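Local coordinates for PTS system, lactose-specific IIBC components (Streptococcus pneumoniae, PDB 3NBM), which forms the IIB domain of a lactose phosphotransferase system and probably relays a phosphoryl group to the incoming sugar, at residues 56-61 with 100-105. Numbering follows the deposited sequence. Where two conformers were deposited one is given.
Sequences LIILAP and LQFVLE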
loop_
_atom_site.group_PDB
_atom_site.type_symbol
_atom_site.label_atom_id
_atom_site.label_comp_id
_atom_site.label_asym_id
_atom_site.label_seq_id
_atom_site.Cartn_x
_atom_site.Cartn_y
_atom_site.Cartn_z
ATOM N N LEU A 56 -3.499 1.258 6.077
ATOM C CA LEU A 56 -2.782 0.137 5.479
ATOM C C LEU A 56 -1.591 0.696 4.741
ATOM O O LEU A 56 -1.748 1.625 3.963
ATOM C CB LEU A 56 -3.692 -0.629 4.492
ATOM C CG LEU A 56 -3.030 -1.762 3.688
ATOM C CD1 LEU A 56 -2.546 -2.908 4.575
ATOM C CD2 LEU A 56 -3.985 -2.263 2.593
ATOM N N ILE A 57 -0.407 0.128 4.990
ATOM C CA ILE A 57 0.804 0.484 4.250
ATOM C C ILE A 57 1.270 -0.777 3.565
ATOM O O ILE A 57 1.404 -1.836 4.172
ATOM C CB ILE A 57 1.897 1.100 5.153
ATOM C CG1 ILE A 57 1.296 2.323 5.893
ATOM C CG2 ILE A 57 3.120 1.473 4.316
ATOM C CD1 ILE A 57 2.187 2.996 6.862
ATOM N N ILE A 58 1.520 -0.644 2.269
ATOM C CA ILE A 58 1.998 -1.736 1.423
ATOM C C ILE A 58 3.424 -1.422 0.944
ATOM O O ILE A 58 3.680 -0.373 0.365
ATOM C CB ILE A 58 1.101 -1.905 0.149
ATOM C CG1 ILE A 58 -0.370 -2.158 0.534
ATOM C CG2 ILE A 58 1.661 -3.034 -0.760
ATOM C CD1 ILE A 58 -1.365 -2.031 -0.605
ATOM N N LEU A 59 4.339 -2.332 1.247
ATOM C CA LEU A 59 5.720 -2.233 0.803
ATOM C C LEU A 59 5.841 -2.874 -0.579
ATOM O O LEU A 59 5.485 -4.044 -0.763
ATOM C CB LEU A 59 6.668 -2.929 1.811
ATOM C CG LEU A 59 6.707 -2.305 3.195
ATOM C CD1 LEU A 59 7.501 -3.219 4.150
ATOM C CD2 LEU A 59 7.335 -0.934 3.135
ATOM N N ALA A 60 6.374 -2.111 -1.540
ATOM C CA ALA A 60 6.729 -2.647 -2.848
ATOM C C ALA A 60 7.908 -3.619 -2.690
ATOM O O ALA A 60 8.611 -3.605 -1.658
ATOM C CB ALA A 60 7.088 -1.540 -3.792
ATOM N N PRO A 61 8.180 -4.453 -3.704
ATOM C CA PRO A 61 9.200 -5.496 -3.577
ATOM C C PRO A 61 10.552 -4.983 -3.125
ATOM O O PRO A 61 11.197 -5.624 -2.303
ATOM C CB PRO A 61 9.255 -6.059 -4.999
ATOM C CG PRO A 61 7.827 -5.952 -5.452
ATOM C CD PRO A 61 7.366 -4.624 -4.924
ATOM N N LEU A 100 -7.629 -3.814 -5.853
ATOM C CA LEU A 100 -8.626 -3.435 -4.857
ATOM C C LEU A 100 -8.914 -4.604 -3.912
ATOM O O LEU A 100 -9.005 -4.450 -2.697
ATOM C CB LEU A 100 -9.919 -2.997 -5.550
ATOM C CG LEU A 100 -11.029 -2.607 -4.580
ATOM C CD1 LEU A 100 -10.645 -1.328 -3.787
ATOM C CD2 LEU A 100 -12.333 -2.408 -5.315
ATOM N N GLN A 101 -9.095 -5.793 -4.484
ATOM C CA GLN A 101 -9.344 -6.972 -3.655
ATOM C C GLN A 101 -8.199 -7.237 -2.671
ATOM O O GLN A 101 -8.433 -7.556 -1.522
ATOM C CB GLN A 101 -9.583 -8.177 -4.537
ATOM C CG GLN A 101 -9.898 -9.414 -3.816
ATOM C CD GLN A 101 -9.916 -10.579 -4.768
ATOM O OE1 GLN A 101 -8.889 -10.918 -5.425
ATOM N NE2 GLN A 101 -11.078 -11.208 -4.872
ATOM N N PHE A 102 -6.974 -7.050 -3.127
ATOM C CA PHE A 102 -5.808 -7.205 -2.278
ATOM C C PHE A 102 -5.868 -6.253 -1.075
ATOM O O PHE A 102 -5.603 -6.651 0.048
ATOM C CB PHE A 102 -4.544 -6.955 -3.103
ATOM C CG PHE A 102 -3.267 -7.065 -2.322
ATOM C CD1 PHE A 102 -2.607 -8.280 -2.209
ATOM C CD2 PHE A 102 -2.700 -5.951 -1.734
ATOM C CE1 PHE A 102 -1.418 -8.365 -1.506
ATOM C CE2 PHE A 102 -1.517 -6.058 -1.043
ATOM C CZ PHE A 102 -0.882 -7.260 -0.952
ATOM N N VAL A 103 -6.196 -4.988 -1.329
ATOM C CA VAL A 103 -6.307 -4.014 -0.245
ATOM C C VAL A 103 -7.339 -4.476 0.785
ATOM O O VAL A 103 -7.065 -4.555 1.983
ATOM C CB VAL A 103 -6.659 -2.618 -0.796
ATOM C CG1 VAL A 103 -7.184 -1.708 0.326
ATOM C CG2 VAL A 103 -5.458 -2.011 -1.523
ATOM N N LEU A 104 -8.540 -4.804 0.318
ATOM C CA LEU A 104 -9.604 -5.131 1.251
ATOM C C LEU A 104 -9.320 -6.445 1.985
ATOM O O LEU A 104 -9.684 -6.581 3.159
ATOM C CB LEU A 104 -10.981 -5.078 0.548
ATOM C CG LEU A 104 -11.397 -3.625 0.189
ATOM C CD1 LEU A 104 -12.512 -3.559 -0.818
ATOM C CD2 LEU A 104 -11.766 -2.849 1.469
ATOM N N GLU A 105 -8.684 -7.408 1.322
ATOM C CA GLU A 105 -8.396 -8.659 2.008
ATOM C C GLU A 105 -7.347 -8.455 3.102
ATOM O O GLU A 105 -7.295 -9.256 4.040
ATOM C CB GLU A 105 -8.031 -9.784 1.024
ATOM C CG GLU A 105 -9.241 -10.282 0.260
ATOM C CD GLU A 105 -8.955 -11.230 -0.891
ATOM O OE1 GLU A 105 -7.774 -11.482 -1.226
ATOM O OE2 GLU A 105 -9.958 -11.722 -1.457
#
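Ile58 and Leu56 meet Phe102 and Val103 where the C-terminal helix 96-105 packs against one face of the four-stranded parallel sheet, in the three-layer alpha/beta/alpha fold of a PTS IIB domain of the lactose/cellobiose family. The axes of strand 56-59 and helix 100-105 approach to 10.2 Å at an angle of 123°, a separation spanned mainly by apolar side chains, with no hydrogen bond crossing; 160 Å² is buried in all.

Ile58 can be followed outward. CB directs the side chain to the helix; CG2 and CG1 make no approach within 4.2 Å to residues 100-105, so the reach falls to the tip. With CG1 anti to the carbonyl carbon (chi1 -58°) and the chain extended beyond it, CD1 meets two partners, in directions roughly perpendicular to each other. It lies 4.1 Å from CE2 of Phe102, at the edge of the ring and near its plane rather than over a face, and 4.2 Å from CG2 of Val103; the side chains of Ile58 and Val103 cross at about a right angle. Leu22 of helix 18-33 and Val9 of strand 7-13 also touch Ile58, placing it in the layer between sheet and helices.

Val103 uses its branches separately. While CG2 serves Ile58, CG1 turns to Leu56, where the leucine's CD2 stands 4.0 Å from CG1 and 3.9 Å from the backbone O of Val103.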